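Local coordinates for putative uncharacterized protein PH0300 (PDB 3VRH), which catalyses the ATP-dependent 2-thiolation of 5-methyluridine 54 in the T loop of tRNA, a modification that stabilises tRNA at high temperature, at residues V234-E239 with G244-F249; K13-K18 with T200-V205. One frame throughout, in Å; residues are numbered along the deposited sequence.

Contact 1: V234-E239 with G244-F249; sequences VLNELE and GTKFNF
Glu239, near the C-terminal end of helix 228-241, lays its carboxylate across the first turn of helix 245-256, where backbone N-H groups have no carbonyl partners of their own helix. The two oxygens divide the work. OE2 of Glu239 accepts from Lys246 N at 2.8 Å through its syn lone pair, while OE1 of Glu239 is met by Gly244 N at 2.7 Å, the donor standing 47° out of the carboxylate plane. A water 2.6 Å from Glu239 OE1 donates to it and accepts from Phe247 N, carrying the same carboxylate one residue further along the turn. The bend at chi2 (70°) is what turns the acid end of Glu239 back to the helix start.

Lys246 runs the other way. Its extended chain passes alongside the Glu239 carboxylate, with CG 3.4 Å from Glu239 OE2, and brings CE over the turn of Leu235, 3.9 Å from Leu235 CB. There the lysine and Asn236 side chains cross obliquely, and NZ of Lys246 comes to OD1 of Asn236 as a donor, but at a modelled 2.4 Å the length is doubtful. The ammonium also forms a salt bridge with Asp158 of helix 157-169. Thr245, the next residue after the N-cap Gly244, turns its hydroxyl to the carbonyl of Arg242, within the connecting turn.

Consecutive helices 228-241 and 245-256, joined by a short connection, pack with their short segments at 111°, held largely by polar groups. A carboxylate at a helix N-terminus faces the positive end of the helix dipole, which probably favours its charged form.

Contact 2: K13-K18 with T200-V205; sequences KIHYPK and TEREVV
The carbonyl oxygen of Lys13 is gripped by both terminal nitrogens of Arg202, an end-on approach in which two donors share one acceptor. NH2 of Arg202 lies 2.8 Å from Lys13 O, in the carbonyl plane and on a lone pair, whereas NH1 of Arg202, at 3.0 Å from the same oxygen, comes almost straight down the C=O direction. Lys13 O sits only 3° out of the guanidinium plane. With CG anti to the backbone N (chi1 173°) and the chain extended as far as NE, Arg202 spans the gap from its helix to the strand. A water that accepts from Lys13 N and, weakly, from Arg202 NH2 adds a second link.

His15 uses a different side of the same group. Its NE2 stands over one face of the guanidinium, 3.3 Å from Arg202 NH1, with the ring and guanidinium planes 22° apart; the angle is poor for a hydrogen bond.

Deeper in, the CD1 methyl of Ile14 meets OE2 of Glu203 at 3.7 Å, the two chains crossing at about a right angle. Tyr29 of helix 23-40 hydrogen-bonds that OE2, and OE1 of Glu203 accepts from Thr200 N. Since Thr200 OG1 in turn accepts from Glu203 N, the pair makes a capping box that fixes Glu203 at the start of helix 201-211.

The N-terminal zinc-binding region is thus joined to the PP-loop region by a charged donor pair on a neutral backbone acceptor. Such a bond is consistent with a link that recognises the main chain of Lys13 rather than its side chain.

In the fold
Contact 2 links parts of the chain 182 residues apart, the two-stranded N-terminal zinc region and helix 201-211, whereas contact 1 is local, formed by consecutive helices 228-241 and 245-256. In sequence, both segments of contact 2 come before those of contact 1. Their centres lie 13 Å apart, and they touch where Tyr16 OH comes 3.0 Å from Gly244 N. Asp158 of helix 157-169 serves both, through Lys246 and the backbone N of Glu201. Contact 2 ties the zinc region to the PP-loop region, while contact 1 fixes the two helices that follow it. Around contact 1, Phe249 meets Trp171 of the second subunit, placing the helix pair 228-241 and 245-256 at the dimer interface.

Contact 1: V234-E239 with G244-F249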
loop_
_atom_site.group_PDB
_atom_site.type_symbol
_atom_site.label_atom_id
_atom_site.label_comp_id
_atom_site.label_asym_id
_atom_site.label_seq_id
_atom_site.Cartn_x
_atom_site.Cartn_y
_atom_site.Cartn_z
ATOM N N VAL A 234 -5.066 3.792 9.592
ATOM C CA VAL A 234 -5.481 3.701 8.200
ATOM C C VAL A 234 -6.091 2.328 7.896
ATOM O O VAL A 234 -7.173 2.228 7.314
ATOM C CB VAL A 234 -4.275 3.933 7.281
ATOM C CG1 VAL A 234 -4.539 3.403 5.905
ATOM C CG2 VAL A 234 -3.927 5.405 7.236
ATOM N N LEU A 235 -5.399 1.268 8.310
ATOM C CA LEU A 235 -5.858 -0.085 8.020
ATOM C C LEU A 235 -7.139 -0.413 8.778
ATOM O O LEU A 235 -8.001 -1.119 8.265
ATOM C CB LEU A 235 -4.769 -1.108 8.339
ATOM C CG LEU A 235 -3.554 -1.049 7.418
ATOM C CD1 LEU A 235 -2.408 -1.801 8.045
ATOM C CD2 LEU A 235 -3.900 -1.654 6.083
ATOM N N ASN A 236 -7.250 0.094 10.003
ATOM C CA ASN A 236 -8.477 -0.052 10.779
ATOM C C ASN A 236 -9.621 0.701 10.114
ATOM O O ASN A 236 -10.748 0.209 10.076
ATOM C CB ASN A 236 -8.293 0.432 12.221
ATOM C CG ASN A 236 -7.354 -0.464 13.025
ATOM O OD1 ASN A 236 -7.009 -1.566 12.597
ATOM N ND2 ASN A 236 -6.944 0.010 14.202
ATOM N N GLU A 237 -9.316 1.890 9.591
ATOM C CA GLU A 237 -10.290 2.663 8.819
ATOM C C GLU A 237 -10.809 1.836 7.652
ATOM O O GLU A 237 -12.009 1.597 7.550
ATOM C CB GLU A 237 -9.700 3.985 8.311
ATOM C CG GLU A 237 -10.747 4.913 7.668
ATOM C CD GLU A 237 -10.187 5.765 6.526
ATOM O OE1 GLU A 237 -9.013 6.196 6.628
ATOM O OE2 GLU A 237 -10.916 5.994 5.526
ATOM N N LEU A 238 -9.896 1.378 6.794
ATOM C CA LEU A 238 -10.246 0.522 5.657
ATOM C C LEU A 238 -10.994 -0.760 6.039
ATOM O O LEU A 238 -11.927 -1.177 5.337
ATOM C CB LEU A 238 -8.997 0.163 4.849
ATOM C CG LEU A 238 -8.350 1.334 4.132
ATOM C CD1 LEU A 238 -7.151 0.863 3.344
ATOM C CD2 LEU A 238 -9.363 2.004 3.209
ATOM N N GLU A 239 -10.575 -1.384 7.138
ATOM C CA GLU A 239 -11.230 -2.586 7.638
ATOM C C GLU A 239 -12.714 -2.373 7.979
ATOM O O GLU A 239 -13.545 -3.234 7.708
ATOM C CB GLU A 239 -10.499 -3.107 8.875
ATOM C CG GLU A 239 -10.918 -4.510 9.280
ATOM C CD GLU A 239 -10.433 -5.557 8.295
ATOM O OE1 GLU A 239 -10.996 -6.670 8.277
ATOM O OE2 GLU A 239 -9.481 -5.257 7.536
ATOM N N GLY A 244 -12.339 -7.659 6.094
ATOM C CA GLY A 244 -11.613 -8.634 5.307
ATOM C C GLY A 244 -10.416 -8.030 4.592
ATOM O O GLY A 244 -9.635 -8.735 3.974
ATOM N N THR A 245 -10.262 -6.719 4.691
ATOM C CA THR A 245 -9.182 -6.028 3.985
ATOM C C THR A 245 -7.797 -6.456 4.466
ATOM O O THR A 245 -6.931 -6.799 3.651
ATOM C CB THR A 245 -9.336 -4.495 4.095
ATOM O OG1 THR A 245 -10.481 -4.076 3.342
ATOM C CG2 THR A 245 -8.096 -3.778 3.559
ATOM N N LYS A 246 -7.593 -6.452 5.782
ATOM C CA LYS A 246 -6.263 -6.729 6.329
ATOM C C LYS A 246 -5.805 -8.131 5.971
ATOM O O LYS A 246 -4.663 -8.347 5.559
ATOM C CB LYS A 246 -6.244 -6.566 7.850
ATOM C CG LYS A 246 -6.222 -5.143 8.376
ATOM C CD LYS A 246 -6.599 -5.157 9.855
ATOM C CE LYS A 246 -6.763 -3.768 10.436
ATOM N NZ LYS A 246 -7.441 -3.804 11.779
ATOM N N PHE A 247 -6.700 -9.092 6.152
ATOM C CA PHE A 247 -6.372 -10.482 5.911
ATOM C C PHE A 247 -6.051 -10.674 4.430
ATOM O O PHE A 247 -5.064 -11.327 4.058
ATOM C CB PHE A 247 -7.554 -11.369 6.311
ATOM C CG PHE A 247 -7.309 -12.840 6.088
ATOM C CD1 PHE A 247 -7.605 -13.434 4.869
ATOM C CD2 PHE A 247 -6.758 -13.628 7.098
ATOM C CE1 PHE A 247 -7.366 -14.784 4.657
ATOM C CE2 PHE A 247 -6.524 -14.988 6.889
ATOM C CZ PHE A 247 -6.831 -15.561 5.666
ATOM N N ASN A 248 -6.912 -10.116 3.586
ATOM C CA ASN A 248 -6.780 -10.221 2.137
ATOM C C ASN A 248 -5.441 -9.656 1.654
ATOM O O ASN A 248 -4.761 -10.259 0.830
ATOM C CB ASN A 248 -7.973 -9.521 1.470
ATOM C CG ASN A 248 -7.950 -9.624 -0.038
ATOM O OD1 ASN A 248 -7.908 -10.716 -0.602
ATOM N ND2 ASN A 248 -7.992 -8.480 -0.699
ATOM N N PHE A 249 -5.067 -8.507 2.208
ATOM C CA PHE A 249 -3.776 -7.878 1.928
ATOM C C PHE A 249 -2.597 -8.797 2.233
ATOM O O PHE A 249 -1.681 -8.951 1.406
ATOM C CB PHE A 249 -3.668 -6.595 2.759
ATOM C CG PHE A 249 -2.457 -5.762 2.460
ATOM C CD1 PHE A 249 -1.998 -5.609 1.148
ATOM C CD2 PHE A 249 -1.793 -5.085 3.491
ATOM C CE1 PHE A 249 -0.906 -4.816 0.877
ATOM C CE2 PHE A 249 -0.675 -4.283 3.217
ATOM C CZ PHE A 249 -0.245 -4.148 1.907
HETATM O O HOH W 1 -9.260 -8.555 7.764
#

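Contact 2: K13-K18 with T200-V205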
loop_
_atom_site.group_PDB
_atom_site.type_symbol
_atom_site.label_atom_id
_atom_site.label_comp_id
_atom_site.label_asym_id
_atom_site.label_seq_id
_atom_site.Cartn_x
_atom_site.Cartn_y
_atom_site.Cartn_z
ATOM N N LYS A 13 -17.010 -10.615 20.210
ATOM C CA LYS A 13 -17.503 -11.066 18.906
ATOM C C LYS A 13 -16.346 -11.354 17.954
ATOM O O LYS A 13 -15.502 -10.505 17.721
ATOM C CB LYS A 13 -18.461 -10.051 18.284
ATOM C CG LYS A 13 -19.001 -10.482 16.916
ATOM C CD LYS A 13 -20.115 -9.549 16.435
ATOM C CE LYS A 13 -20.795 -10.072 15.170
ATOM N NZ LYS A 13 -20.017 -9.796 13.919
ATOM N N ILE A 14 -16.294 -12.577 17.444
ATOM C CA ILE A 14 -15.279 -12.970 16.482
ATOM C C ILE A 14 -15.912 -12.857 15.103
ATOM O O ILE A 14 -17.038 -13.323 14.903
ATOM C CB ILE A 14 -14.815 -14.428 16.718
ATOM C CG1 ILE A 14 -14.277 -14.599 18.144
ATOM C CG2 ILE A 14 -13.771 -14.848 15.675
ATOM C CD1 ILE A 14 -13.162 -13.638 18.482
ATOM N N HIS A 15 -15.203 -12.241 14.164
ATOM C CA HIS A 15 -15.763 -11.957 12.843
ATOM C C HIS A 15 -15.628 -13.129 11.891
ATOM O O HIS A 15 -16.546 -13.421 11.120
ATOM C CB HIS A 15 -15.094 -10.730 12.212
ATOM C CG HIS A 15 -14.996 -9.552 13.130
ATOM N ND1 HIS A 15 -16.105 -8.946 13.685
ATOM C CD2 HIS A 15 -13.922 -8.863 13.588
ATOM C CE1 HIS A 15 -15.716 -7.936 14.445
ATOM N NE2 HIS A 15 -14.396 -7.860 14.398
ATOM N N TYR A 16 -14.476 -13.792 11.938
ATOM C CA TYR A 16 -14.194 -14.882 11.009
ATOM C C TYR A 16 -13.717 -16.144 11.726
ATOM O O TYR A 16 -12.574 -16.204 12.188
ATOM C CB TYR A 16 -13.149 -14.450 9.981
ATOM C CG TYR A 16 -13.434 -13.109 9.348
ATOM C CD1 TYR A 16 -14.369 -12.980 8.319
ATOM C CD2 TYR A 16 -12.767 -11.967 9.775
ATOM C CE1 TYR A 16 -14.626 -11.741 7.736
ATOM C CE2 TYR A 16 -13.018 -10.728 9.196
ATOM C CZ TYR A 16 -13.941 -10.626 8.183
ATOM O OH TYR A 16 -14.181 -9.398 7.628
ATOM N N PRO A 17 -14.600 -17.148 11.845
ATOM C CA PRO A 17 -16.005 -17.054 11.433
ATOM C C PRO A 17 -16.828 -16.237 12.433
ATOM O O PRO A 17 -16.344 -15.953 13.530
ATOM C CB PRO A 17 -16.466 -18.517 11.433
ATOM C CG PRO A 17 -15.614 -19.174 12.461
ATOM C CD PRO A 17 -14.268 -18.486 12.370
ATOM N N LYS A 18 -18.042 -15.855 12.044
ATOM C CA LYS A 18 -18.936 -15.100 12.922
ATOM C C LYS A 18 -19.414 -15.936 14.107
ATOM O O LYS A 18 -20.043 -16.984 13.931
ATOM C CB LYS A 18 -20.146 -14.572 12.147
ATOM C CG LYS A 18 -19.862 -13.353 11.290
ATOM C CD LYS A 18 -21.149 -12.759 10.712
ATOM C CE LYS A 18 -22.125 -12.363 11.817
ATOM N NZ LYS A 18 -23.362 -11.729 11.271
ATOM N N THR A 200 -5.567 -11.168 15.437
ATOM C CA THR A 200 -5.587 -9.723 15.288
ATOM C C THR A 200 -5.096 -9.063 16.573
ATOM O O THR A 200 -5.034 -9.700 17.626
ATOM C CB THR A 200 -7.004 -9.211 14.978
ATOM O OG1 THR A 200 -7.839 -9.427 16.122
ATOM C CG2 THR A 200 -7.605 -9.928 13.746
ATOM N N GLU A 201 -4.746 -7.786 16.482
ATOM C CA GLU A 201 -4.273 -7.051 17.638
ATOM C C GLU A 201 -5.376 -6.957 18.684
ATOM O O GLU A 201 -5.132 -7.044 19.885
ATOM C CB GLU A 201 -3.762 -5.657 17.249
ATOM C CG GLU A 201 -3.195 -4.908 18.456
ATOM C CD GLU A 201 -2.240 -3.794 18.096
ATOM O OE1 GLU A 201 -2.115 -3.450 16.899
ATOM O OE2 GLU A 201 -1.602 -3.265 19.020
ATOM N N ARG A 202 -6.598 -6.800 18.202
ATOM C CA ARG A 202 -7.776 -6.766 19.052
ATOM C C ARG A 202 -7.955 -8.097 19.816
ATOM O O ARG A 202 -8.285 -8.109 21.008
ATOM C CB ARG A 202 -8.963 -6.477 18.147
ATOM C CG ARG A 202 -10.305 -6.546 18.760
ATOM C CD ARG A 202 -11.331 -6.651 17.624
ATOM N NE ARG A 202 -12.650 -6.860 18.182
ATOM C CZ ARG A 202 -13.407 -7.930 17.959
ATOM N NH1 ARG A 202 -12.987 -8.890 17.149
ATOM N NH2 ARG A 202 -14.605 -8.011 18.529
ATOM N N GLU A 203 -7.715 -9.218 19.139
ATOM C CA GLU A 203 -7.791 -10.524 19.815
ATOM C C GLU A 203 -6.668 -10.686 20.851
ATOM O O GLU A 203 -6.879 -11.240 21.915
ATOM C CB GLU A 203 -7.775 -11.661 18.793
ATOM C CG GLU A 203 -9.037 -11.674 17.962
ATOM C CD GLU A 203 -8.990 -12.644 16.815
ATOM O OE1 GLU A 203 -7.891 -12.923 16.290
ATOM O OE2 GLU A 203 -10.075 -13.120 16.429
ATOM N N VAL A 204 -5.483 -10.169 20.534
ATOM C CA VAL A 204 -4.374 -10.192 21.480
ATOM C C VAL A 204 -4.717 -9.411 22.743
ATOM O O VAL A 204 -4.578 -9.934 23.862
ATOM C CB VAL A 204 -3.069 -9.676 20.864
ATOM C CG1 VAL A 204 -1.984 -9.574 21.920
ATOM C CG2 VAL A 204 -2.626 -10.586 19.714
ATOM N N VAL A 205 -5.176 -8.172 22.573
ATOM C CA VAL A 205 -5.653 -7.396 23.716
ATOM C C VAL A 205 -6.675 -8.186 24.535
ATOM O O VAL A 205 -6.534 -8.318 25.759
ATOM C CB VAL A 205 -6.264 -6.036 23.300
ATOM C CG1 VAL A 205 -6.994 -5.391 24.495
ATOM C CG2 VAL A 205 -5.176 -5.108 22.776
HETATM O O HOH W 2 -16.612 -7.767 20.444
#